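Long-range contacts in L-iditol 2-dehydrogenase (Clostridium scindens, PDB 4OH1), which probably catalyses the NAD+-dependent oxidation of L-iditol and related polyols, as a zinc-containing member of the alcohol dehydrogenase family: residues 102-107 against 135-140; 185-190 against 212-217; 321-326 against 340-345. One frame throughout, in Å; residues are numbered along the deposited sequence.

Interaction 1 of 3, residues 102-107 against 135-140; sequences YAKYCG and VYHMSQ. With ZN (zinc ion), chain C.
Lys-104 reaches His-137 through two bends. Its CG stands anti to the backbone N (chi1 -180°), and the chain then turns at chi2 and again at chi4. This lays CE over one face of the His-137 imidazole, with Lys-104 CE 3.4 Å from His-137 CG. The ammonium itself turns back to its own segment, where Lys-104 NZ donates to Tyr-105 O, just past strand 103-104, at 3.2 Å. The contact with the ring is therefore made by methylene carbon. The imidazole is held at both nitrogens: His-137 ND1 pairs with Ser-139 OG at 2.9 Å, and NE2 bonds to Glu-34. These two bonds should limit rotation of the ring.

Gln-140 crosses Lys-104 at about a right angle. Its amide lies beside the lysine CB and CD, with Gln-140 OE1 3.8 Å from Lys-104 CD. The amide oxygen accepts from the backbone N of His-137 (3.0 Å from His-137 N to Gln-140 OE1). Gln-140 NE2 bonds to the carbonyl of Asn-101 and sits 3.1 Å from Tyr-102 O. A water joins the segments further along, accepting from Tyr-105 N and lying 2.8 Å from Ser-139 OG.

Beyond the lysine, Cys-106 SG binds a zinc ion together with Cys-109, Cys-112 and Cys-120. This is the four-cysteine site typical of structural zinc in this family. At the other end, the Tyr-102 ring meets His-74, a ligand of the other zinc ion, edge to face. Strand 103-104 pairs with 124-125, strand 133-137 runs antiparallel to 35-44, and Cys-108 of a second subunit packs on Met-138.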
loop_
_atom_site.group_PDB
_atom_site.type_symbol
_atom_site.label_atom_id
_atom_site.label_comp_id
_atom_site.label_asym_id
_atom_site.label_seq_id
_atom_site.Cartn_x
_atom_site.Cartn_y
_atom_site.Cartn_z
ATOM N N TYR A 102 -5.556 -26.810 -6.744
ATOM C CA TYR A 102 -4.627 -27.898 -6.910
ATOM C C TYR A 102 -3.532 -27.826 -5.866
ATOM O O TYR A 102 -2.924 -28.848 -5.538
ATOM C CB TYR A 102 -3.995 -27.876 -8.338
ATOM C CG TYR A 102 -3.127 -26.634 -8.594
ATOM C CD1 TYR A 102 -3.685 -25.451 -9.069
ATOM C CD2 TYR A 102 -1.795 -26.628 -8.294
ATOM C CE1 TYR A 102 -2.912 -24.305 -9.268
ATOM C CE2 TYR A 102 -1.011 -25.488 -8.477
ATOM C CZ TYR A 102 -1.576 -24.336 -8.969
ATOM O OH TYR A 102 -0.815 -23.190 -9.121
ATOM N N ALA A 103 -3.227 -26.631 -5.371
ATOM C CA ALA A 103 -2.021 -26.445 -4.544
ATOM C C ALA A 103 -2.335 -26.755 -3.080
ATOM O O ALA A 103 -3.308 -26.263 -2.556
ATOM C CB ALA A 103 -1.508 -25.000 -4.680
ATOM N N LYS A 104 -1.503 -27.580 -2.444
ATOM C CA LYS A 104 -1.623 -27.921 -1.035
ATOM C C LYS A 104 -0.499 -27.269 -0.228
ATOM O O LYS A 104 0.669 -27.654 -0.332
ATOM C CB LYS A 104 -1.560 -29.433 -0.856
ATOM C CG LYS A 104 -1.686 -29.921 0.614
ATOM C CD LYS A 104 -2.940 -29.418 1.241
ATOM C CE LYS A 104 -3.249 -30.074 2.541
ATOM N NZ LYS A 104 -2.208 -29.756 3.519
ATOM N N TYR A 105 -0.875 -26.315 0.620
ATOM C CA TYR A 105 0.093 -25.636 1.467
ATOM C C TYR A 105 0.347 -26.455 2.753
ATOM O O TYR A 105 -0.573 -27.060 3.280
ATOM C CB TYR A 105 -0.459 -24.251 1.822
ATOM C CG TYR A 105 -1.005 -23.538 0.611
ATOM C CD1 TYR A 105 -0.216 -23.385 -0.536
ATOM C CD2 TYR A 105 -2.301 -23.040 0.590
ATOM C CE1 TYR A 105 -0.706 -22.754 -1.679
ATOM C CE2 TYR A 105 -2.810 -22.386 -0.559
ATOM C CZ TYR A 105 -1.991 -22.244 -1.685
ATOM O OH TYR A 105 -2.422 -21.609 -2.830
ATOM N N CYS A 106 1.571 -26.466 3.263
ATOM C CA CYS A 106 1.880 -27.319 4.412
ATOM C C CYS A 106 1.500 -26.631 5.720
ATOM O O CYS A 106 1.330 -27.287 6.759
ATOM C CB CYS A 106 3.369 -27.677 4.419
ATOM S SG CYS A 106 4.417 -26.381 5.071
ATOM N N GLY A 107 1.427 -25.303 5.714
ATOM C CA GLY A 107 0.989 -24.578 6.896
ATOM C C GLY A 107 1.983 -24.613 8.014
ATOM O O GLY A 107 1.695 -24.110 9.101
ATOM N N VAL A 135 -9.753 -36.446 -5.301
ATOM C CA VAL A 135 -9.712 -36.218 -3.877
ATOM C C VAL A 135 -8.743 -35.093 -3.574
ATOM O O VAL A 135 -7.655 -35.006 -4.161
ATOM C CB VAL A 135 -9.298 -37.521 -3.101
ATOM C CG1 VAL A 135 -8.943 -37.229 -1.647
ATOM C CG2 VAL A 135 -10.448 -38.517 -3.135
ATOM N N TYR A 136 -9.119 -34.258 -2.613
ATOM C CA TYR A 136 -8.314 -33.124 -2.209
ATOM C C TYR A 136 -8.460 -32.992 -0.698
ATOM O O TYR A 136 -9.446 -33.433 -0.118
ATOM C CB TYR A 136 -8.862 -31.834 -2.880
ATOM C CG TYR A 136 -8.754 -31.787 -4.386
ATOM C CD1 TYR A 136 -7.620 -31.277 -5.034
ATOM C CD2 TYR A 136 -9.749 -32.322 -5.176
ATOM C CE1 TYR A 136 -7.515 -31.296 -6.459
ATOM C CE2 TYR A 136 -9.657 -32.317 -6.557
ATOM C CZ TYR A 136 -8.556 -31.801 -7.191
ATOM O OH TYR A 136 -8.543 -31.867 -8.560
ATOM N N HIS A 137 -7.534 -32.285 -0.070
ATOM C CA HIS A 137 -7.680 -31.938 1.345
ATOM C C HIS A 137 -8.748 -30.871 1.463
ATOM O O HIS A 137 -8.890 -30.036 0.572
ATOM C CB HIS A 137 -6.355 -31.432 1.894
ATOM C CG HIS A 137 -6.361 -31.236 3.365
ATOM N ND1 HIS A 137 -6.536 -29.998 3.941
ATOM C CD2 HIS A 137 -6.191 -32.105 4.383
ATOM C CE1 HIS A 137 -6.501 -30.116 5.256
ATOM N NE2 HIS A 137 -6.278 -31.385 5.549
HETATM N N MSE A 138 -9.513 -30.898 2.536
HETATM C CA MSE A 138 -10.593 -29.935 2.709
HETATM C C MSE A 138 -10.152 -28.449 2.542
HETATM O O MSE A 138 -10.893 -27.650 2.066
HETATM C CB MSE A 138 -11.236 -30.145 4.082
HETATM C CG MSE A 138 -10.317 -29.874 5.257
HETATM SE SE MSE A 138 -11.057 -30.580 6.979
HETATM C CE MSE A 138 -9.625 -29.889 8.181
ATOM N N SER A 139 -8.929 -28.112 2.913
ATOM C CA SER A 139 -8.388 -26.811 2.717
ATOM C C SER A 139 -8.316 -26.415 1.249
ATOM O O SER A 139 -8.269 -25.252 0.961
ATOM C CB SER A 139 -6.999 -26.708 3.306
ATOM O OG SER A 139 -6.042 -27.478 2.566
ATOM N N GLN A 140 -8.418 -27.367 0.331
ATOM C CA GLN A 140 -8.349 -27.075 -1.089
ATOM C C GLN A 140 -9.698 -26.903 -1.681
ATOM O O GLN A 140 -9.766 -26.655 -2.839
ATOM C CB GLN A 140 -7.626 -28.207 -1.835
ATOM C CG GLN A 140 -6.216 -28.400 -1.320
ATOM C CD GLN A 140 -5.483 -29.565 -1.956
ATOM O OE1 GLN A 140 -5.418 -30.644 -1.366
ATOM N NE2 GLN A 140 -4.885 -29.344 -3.129
HETATM ZN ZN ZN C . 4.554 -24.454 3.689
HETATM O O HOH W 1 -3.813 -26.050 1.652
#

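Interaction 2 of 3, residues 185-190 against 212-217; sequences LGMMLV and ELALEN
Selenomethionine Met-187 lies across Asn-217 at about a right angle, between two helices of the Rossmann-type nucleotide-binding fold. Helices 185-190 and 212-216 run in roughly the same direction, with an angle of 31° between them and axes 9.7 Å apart. They pack on one side of the parallel sheet. Gly-186 belongs to a GxGxxG sequence that is consistent with a dinucleotide-binding turn.

Met-187 carries most of the contact. CG is anti to the carbonyl carbon (chi1 -66°), and the chain bends at chi2 and chi3. The bends bring the selenium against the backbone of the other helix, with Met-187 SE 3.6 Å from Ala-214 CA. The terminal methyl goes on to Ala-214, where Met-187 CE and Ala-214 CB are 3.9 Å apart. Leu-213 crosses the selenomethionine obliquely. It offers CG to the selenium and CD2 to Met-187 CG.

Asn-217 brings its amide against the middle of the Met-187 chain, and Met-187 SE is 3.5 Å from Asn-217 ND2. The polar ends of this buried side chain have partners. OD1 accepts from Gln-191 just beyond the first helix segment, and ND2 bonds to Lys-319 O as well as to Leu-213 O within its own segment. Two bonds on ND2 and one on OD1 should hold the amide firmly.

Val-190 covers the next turn. Val-190 CG1 meets the end of the second segment and lies 3.3 Å from Asn-217 O. Val-190 and Ala-214 both touch Val-203 of strand 200-205, which seats the pair of helices on the sheet.

Within the second segment, Asn-217 ND2 donates to Leu-213 O at 3.0 Å. The bond is nearly straight (174°), and the donor sits above the carbonyl plane.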
loop_
_atom_site.group_PDB
_atom_site.type_symbol
_atom_site.label_atom_id
_atom_site.label_comp_id
_atom_site.label_asym_id
_atom_site.label_seq_id
_atom_site.Cartn_x
_atom_site.Cartn_y
_atom_site.Cartn_z
ATOM N N LEU A 185 -6.174 -16.281 -20.739
ATOM C CA LEU A 185 -5.761 -15.376 -19.660
ATOM C C LEU A 185 -5.804 -13.910 -20.105
ATOM O O LEU A 185 -6.200 -13.031 -19.345
ATOM C CB LEU A 185 -4.353 -15.681 -19.175
ATOM C CG LEU A 185 -4.221 -16.830 -18.204
ATOM C CD1 LEU A 185 -2.753 -16.920 -17.692
ATOM C CD2 LEU A 185 -5.222 -16.742 -17.026
ATOM N N GLY A 186 -5.380 -13.678 -21.338
ATOM C CA GLY A 186 -5.479 -12.391 -21.974
ATOM C C GLY A 186 -6.878 -11.828 -21.952
ATOM O O GLY A 186 -7.060 -10.662 -21.630
HETATM N N MSE A 187 -7.867 -12.649 -22.311
HETATM C CA MSE A 187 -9.241 -12.198 -22.397
HETATM C C MSE A 187 -9.741 -11.923 -20.988
HETATM O O MSE A 187 -10.417 -10.948 -20.732
HETATM C CB MSE A 187 -10.125 -13.236 -23.062
HETATM C CG MSE A 187 -9.818 -13.492 -24.534
HETATM SE SE MSE A 187 -9.723 -11.817 -25.598
HETATM C CE MSE A 187 -7.818 -11.408 -25.470
HETATM N N MSE A 188 -9.368 -12.732 -20.033
HETATM C CA MSE A 188 -9.747 -12.436 -18.646
HETATM C C MSE A 188 -9.117 -11.118 -18.133
HETATM O O MSE A 188 -9.763 -10.391 -17.399
HETATM C CB MSE A 188 -9.333 -13.566 -17.707
HETATM C CG MSE A 188 -10.006 -14.865 -18.064
HETATM SE SE MSE A 188 -9.613 -16.386 -16.845
HETATM C CE MSE A 188 -9.335 -17.689 -18.318
ATOM N N LEU A 189 -7.857 -10.861 -18.477
ATOM C CA LEU A 189 -7.223 -9.579 -18.145
ATOM C C LEU A 189 -7.941 -8.394 -18.834
ATOM O O LEU A 189 -8.059 -7.330 -18.264
ATOM C CB LEU A 189 -5.767 -9.589 -18.506
ATOM C CG LEU A 189 -4.943 -10.473 -17.564
ATOM C CD1 LEU A 189 -3.558 -10.658 -18.156
ATOM C CD2 LEU A 189 -4.874 -9.877 -16.157
ATOM N N VAL A 190 -8.435 -8.574 -20.039
ATOM C CA VAL A 190 -9.176 -7.500 -20.666
ATOM C C VAL A 190 -10.386 -7.162 -19.780
ATOM O O VAL A 190 -10.634 -5.985 -19.435
ATOM C CB VAL A 190 -9.628 -7.806 -22.097
ATOM C CG1 VAL A 190 -10.628 -6.801 -22.580
ATOM C CG2 VAL A 190 -8.428 -7.810 -23.059
ATOM N N GLU A 212 -9.636 -9.676 -32.954
ATOM C CA GLU A 212 -11.064 -9.380 -32.941
ATOM C C GLU A 212 -11.707 -9.807 -31.605
ATOM O O GLU A 212 -12.598 -9.156 -31.057
ATOM C CB GLU A 212 -11.763 -10.070 -34.077
ATOM C CG GLU A 212 -12.766 -9.184 -34.769
ATOM C CD GLU A 212 -13.610 -9.954 -35.806
ATOM O OE1 GLU A 212 -13.149 -10.120 -36.965
ATOM O OE2 GLU A 212 -14.736 -10.399 -35.460
ATOM N N LEU A 213 -11.218 -10.895 -31.061
ATOM C CA LEU A 213 -11.783 -11.394 -29.828
ATOM C C LEU A 213 -11.463 -10.434 -28.662
ATOM O O LEU A 213 -12.284 -10.200 -27.833
ATOM C CB LEU A 213 -11.253 -12.811 -29.560
ATOM C CG LEU A 213 -11.829 -13.548 -28.354
ATOM C CD1 LEU A 213 -13.323 -13.737 -28.515
ATOM C CD2 LEU A 213 -11.129 -14.897 -28.189
ATOM N N ALA A 214 -10.266 -9.902 -28.619
ATOM C CA ALA A 214 -9.924 -8.877 -27.664
ATOM C C ALA A 214 -10.890 -7.701 -27.694
ATOM O O ALA A 214 -11.333 -7.212 -26.625
ATOM C CB ALA A 214 -8.563 -8.397 -27.910
ATOM N N LEU A 215 -11.225 -7.233 -28.883
ATOM C CA LEU A 215 -12.181 -6.107 -28.974
ATOM C C LEU A 215 -13.539 -6.559 -28.459
ATOM O O LEU A 215 -14.175 -5.836 -27.705
ATOM C CB LEU A 215 -12.295 -5.558 -30.386
ATOM C CG LEU A 215 -10.979 -4.955 -30.878
ATOM C CD1 LEU A 215 -11.093 -4.645 -32.347
ATOM C CD2 LEU A 215 -10.572 -3.653 -30.103
ATOM N N GLU A 216 -13.961 -7.778 -28.794
ATOM C CA GLU A 216 -15.223 -8.273 -28.242
ATOM C C GLU A 216 -15.232 -8.408 -26.722
ATOM O O GLU A 216 -16.274 -8.388 -26.110
ATOM C CB GLU A 216 -15.591 -9.621 -28.827
ATOM C CG GLU A 216 -16.444 -9.526 -30.039
ATOM C CD GLU A 216 -16.098 -10.603 -31.062
ATOM O OE1 GLU A 216 -15.739 -11.739 -30.663
ATOM O OE2 GLU A 216 -16.175 -10.296 -32.273
ATOM N N ASN A 217 -14.090 -8.629 -26.116
ATOM C CA ASN A 217 -14.041 -8.728 -24.655
ATOM C C ASN A 217 -13.935 -7.378 -23.944
ATOM O O ASN A 217 -13.915 -7.351 -22.735
ATOM C CB ASN A 217 -12.883 -9.649 -24.213
ATOM C CG ASN A 217 -13.288 -11.098 -24.212
ATOM O OD1 ASN A 217 -13.728 -11.623 -23.213
ATOM N ND2 ASN A 217 -13.223 -11.720 -25.366
#

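Interaction 3 of 3, residues 321-326 against 340-345; sequences IQKEHT and KKYAKI
Gln-322 joins the two segments with both its backbone and its side chain. Gln-322 N donates to Lys-344 O at 2.9 Å. Gln-322 OE1 accepts from Ala-343 N, also at 2.9 Å, with the N-H on a lone pair in the carbonyl plane. A water gives Gln-322 OE1 a second donor, 2.7 Å away, and also donates to Lys-341 O. Two bonds thus grip the amide oxygen. Gln-322 CG is anti to its carbonyl carbon (chi1 -55°) and the chain is extended beyond it, so that OE1 spans to the loop before strand 344-348.

The strands are parallel. Ile-321 pairs with Lys-344 and Lys-323 with Ile-345. The register shifts by one residue between these pairs, a beta bulge at Gln-322. Ile-345 CA also makes a CA-H...O contact with Lys-323 O at 3.4 Å.

Lys-323 lies obliquely over the Tyr-342 ring. Lys-323 CG sits over the ring centre in a CH-pi contact, 3.9 Å from the Tyr-342 centroid and 9° off the normal. Lys-323 CE follows, 3.5 Å from Tyr-342 OH. Lys-341 CB packs on the opposite face of the ring, nearer its rim. On the lysine's own side of the sheet, Ile-345 sets both CG1 and CG2 against Lys-323 CB. Ile-345 CG2 also touches the edge of the His-325 ring, 4.1 Å from His-325 CD2.

Lys-344 leaves the strand on the face of Ile-321. Its bent chain then leads away, and NZ forms a salt bridge with Glu-75, a ligand of zinc, and bonds to Ile-45 O. The two strands and helix 330-338 form a beta-alpha-beta unit. Asp-336 of the helix bonds to His-325, and strand 344-348 continues the sheet antiparallel to 35-44.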
loop_
_atom_site.group_PDB
_atom_site.type_symbol
_atom_site.label_atom_id
_atom_site.label_comp_id
_atom_site.label_asym_id
_atom_site.label_seq_id
_atom_site.Cartn_x
_atom_site.Cartn_y
_atom_site.Cartn_z
ATOM N N ILE A 321 -14.644 -19.009 -23.143
ATOM C CA ILE A 321 -14.795 -20.430 -23.355
ATOM C C ILE A 321 -15.335 -20.601 -24.725
ATOM O O ILE A 321 -16.464 -20.292 -24.957
ATOM C CB ILE A 321 -15.740 -21.090 -22.394
ATOM C CG1 ILE A 321 -15.213 -20.947 -20.978
ATOM C CG2 ILE A 321 -15.809 -22.576 -22.748
ATOM C CD1 ILE A 321 -16.251 -21.198 -19.864
ATOM N N GLN A 322 -14.523 -21.084 -25.640
ATOM C CA GLN A 322 -14.957 -21.142 -27.027
ATOM C C GLN A 322 -15.237 -22.542 -27.478
ATOM O O GLN A 322 -15.746 -22.699 -28.547
ATOM C CB GLN A 322 -13.895 -20.566 -27.943
ATOM C CG GLN A 322 -13.510 -19.177 -27.529
ATOM C CD GLN A 322 -12.820 -18.427 -28.599
ATOM O OE1 GLN A 322 -11.596 -18.536 -28.792
ATOM N NE2 GLN A 322 -13.575 -17.572 -29.264
ATOM N N LYS A 323 -14.909 -23.558 -26.692
ATOM C CA LYS A 323 -15.220 -24.937 -27.079
ATOM C C LYS A 323 -15.539 -25.734 -25.847
ATOM O O LYS A 323 -14.838 -25.603 -24.860
ATOM C CB LYS A 323 -13.983 -25.619 -27.674
ATOM C CG LYS A 323 -13.725 -25.315 -29.080
ATOM C CD LYS A 323 -14.595 -26.173 -29.952
ATOM C CE LYS A 323 -14.397 -25.793 -31.391
ATOM N NZ LYS A 323 -15.228 -26.737 -32.142
ATOM N N GLU A 324 -16.538 -26.604 -25.949
ATOM C CA GLU A 324 -16.844 -27.570 -24.920
ATOM C C GLU A 324 -16.887 -28.926 -25.582
ATOM O O GLU A 324 -17.530 -29.078 -26.608
ATOM C CB GLU A 324 -18.206 -27.272 -24.317
ATOM C CG GLU A 324 -18.745 -28.386 -23.387
ATOM C CD GLU A 324 -20.111 -28.035 -22.755
ATOM O OE1 GLU A 324 -20.527 -26.872 -22.908
ATOM O OE2 GLU A 324 -20.767 -28.917 -22.131
ATOM N N HIS A 325 -16.207 -29.912 -24.998
ATOM C CA HIS A 325 -16.304 -31.298 -25.424
ATOM C C HIS A 325 -16.657 -32.205 -24.243
ATOM O O HIS A 325 -16.468 -31.827 -23.100
ATOM C CB HIS A 325 -14.974 -31.761 -25.983
ATOM C CG HIS A 325 -14.557 -31.068 -27.237
ATOM N ND1 HIS A 325 -15.019 -31.431 -28.481
ATOM C CD2 HIS A 325 -13.682 -30.056 -27.444
ATOM C CE1 HIS A 325 -14.449 -30.674 -29.399
ATOM N NE2 HIS A 325 -13.633 -29.834 -28.797
ATOM N N THR A 326 -17.136 -33.416 -24.534
ATOM C CA THR A 326 -17.369 -34.441 -23.521
ATOM C C THR A 326 -16.071 -35.169 -23.245
ATOM O O THR A 326 -15.178 -35.226 -24.107
ATOM C CB THR A 326 -18.370 -35.458 -24.001
ATOM O OG1 THR A 326 -17.881 -36.022 -25.219
ATOM C CG2 THR A 326 -19.742 -34.808 -24.276
ATOM N N LYS A 340 -4.137 -24.371 -31.105
ATOM C CA LYS A 340 -3.958 -23.017 -30.600
ATOM C C LYS A 340 -4.928 -21.964 -31.156
ATOM O O LYS A 340 -4.696 -20.786 -31.004
ATOM C CB LYS A 340 -2.516 -22.598 -30.806
ATOM C CG LYS A 340 -1.714 -22.791 -29.561
ATOM C CD LYS A 340 -0.300 -23.212 -29.874
ATOM C CE LYS A 340 0.483 -23.491 -28.591
ATOM N NZ LYS A 340 1.807 -24.130 -28.869
ATOM N N LYS A 341 -6.045 -22.374 -31.739
ATOM C CA LYS A 341 -7.023 -21.412 -32.219
ATOM C C LYS A 341 -7.882 -20.801 -31.121
ATOM O O LYS A 341 -8.389 -19.704 -31.336
ATOM C CB LYS A 341 -7.964 -22.044 -33.254
ATOM C CG LYS A 341 -7.225 -22.717 -34.419
ATOM C CD LYS A 341 -8.155 -23.148 -35.553
ATOM C CE LYS A 341 -8.628 -21.917 -36.298
ATOM N NZ LYS A 341 -9.286 -22.251 -37.558
ATOM N N TYR A 342 -8.058 -21.478 -29.972
ATOM C CA TYR A 342 -9.170 -21.165 -29.042
ATOM C C TYR A 342 -8.675 -20.574 -27.754
ATOM O O TYR A 342 -7.580 -20.928 -27.287
ATOM C CB TYR A 342 -10.035 -22.400 -28.751
ATOM C CG TYR A 342 -10.539 -23.016 -30.011
ATOM C CD1 TYR A 342 -11.586 -22.438 -30.706
ATOM C CD2 TYR A 342 -9.925 -24.146 -30.548
ATOM C CE1 TYR A 342 -12.056 -22.994 -31.890
ATOM C CE2 TYR A 342 -10.376 -24.705 -31.749
ATOM C CZ TYR A 342 -11.433 -24.117 -32.415
ATOM O OH TYR A 342 -11.872 -24.651 -33.588
ATOM N N ALA A 343 -9.480 -19.685 -27.153
ATOM C CA ALA A 343 -9.040 -19.046 -25.938
ATOM C C ALA A 343 -9.044 -20.052 -24.774
ATOM O O ALA A 343 -8.037 -20.231 -24.115
ATOM C CB ALA A 343 -9.887 -17.810 -25.621
ATOM N N LYS A 344 -10.184 -20.681 -24.517
ATOM C CA LYS A 344 -10.300 -21.721 -23.485
ATOM C C LYS A 344 -11.222 -22.833 -23.983
ATOM O O LYS A 344 -12.256 -22.573 -24.631
ATOM C CB LYS A 344 -10.877 -21.202 -22.144
ATOM C CG LYS A 344 -9.935 -20.384 -21.281
ATOM C CD LYS A 344 -8.694 -21.120 -20.833
ATOM C CE LYS A 344 -8.847 -21.769 -19.499
ATOM N NZ LYS A 344 -7.526 -22.276 -19.009
ATOM N N ILE A 345 -10.818 -24.057 -23.651
ATOM C CA ILE A 345 -11.578 -25.262 -23.941
ATOM C C ILE A 345 -11.977 -25.952 -22.652
ATOM O O ILE A 345 -11.146 -26.118 -21.755
ATOM C CB ILE A 345 -10.741 -26.224 -24.750
ATOM C CG1 ILE A 345 -10.305 -25.578 -26.069
ATOM C CG2 ILE A 345 -11.535 -27.501 -25.058
ATOM C CD1 ILE A 345 -9.021 -26.207 -26.662
HETATM O O HOH W 2 -9.321 -17.532 -29.863
#

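Overall arrangement
Following the chain from the N terminus, the three contacts come in series; none nests in or crosses another. Interaction 1 closes a 27-residue loop that carries the rest of the four-cysteine zinc site, within the GroES-like domain. Interaction 2 closes a helix-strand-helix passage of the Rossmann-type domain. Interaction 3 closes the late beta-alpha-beta unit, whose strand 344-348 pairs with 35-44 and so returns the chain to the sheet that interaction 1 also reaches. Interactions 2 and 3 touch: Leu-213 packs on Gln-322 and Ala-343, and Met-188 on Lys-344. This links the two domains. Interaction 1 stands apart, its nearest atoms about 11 Å from either.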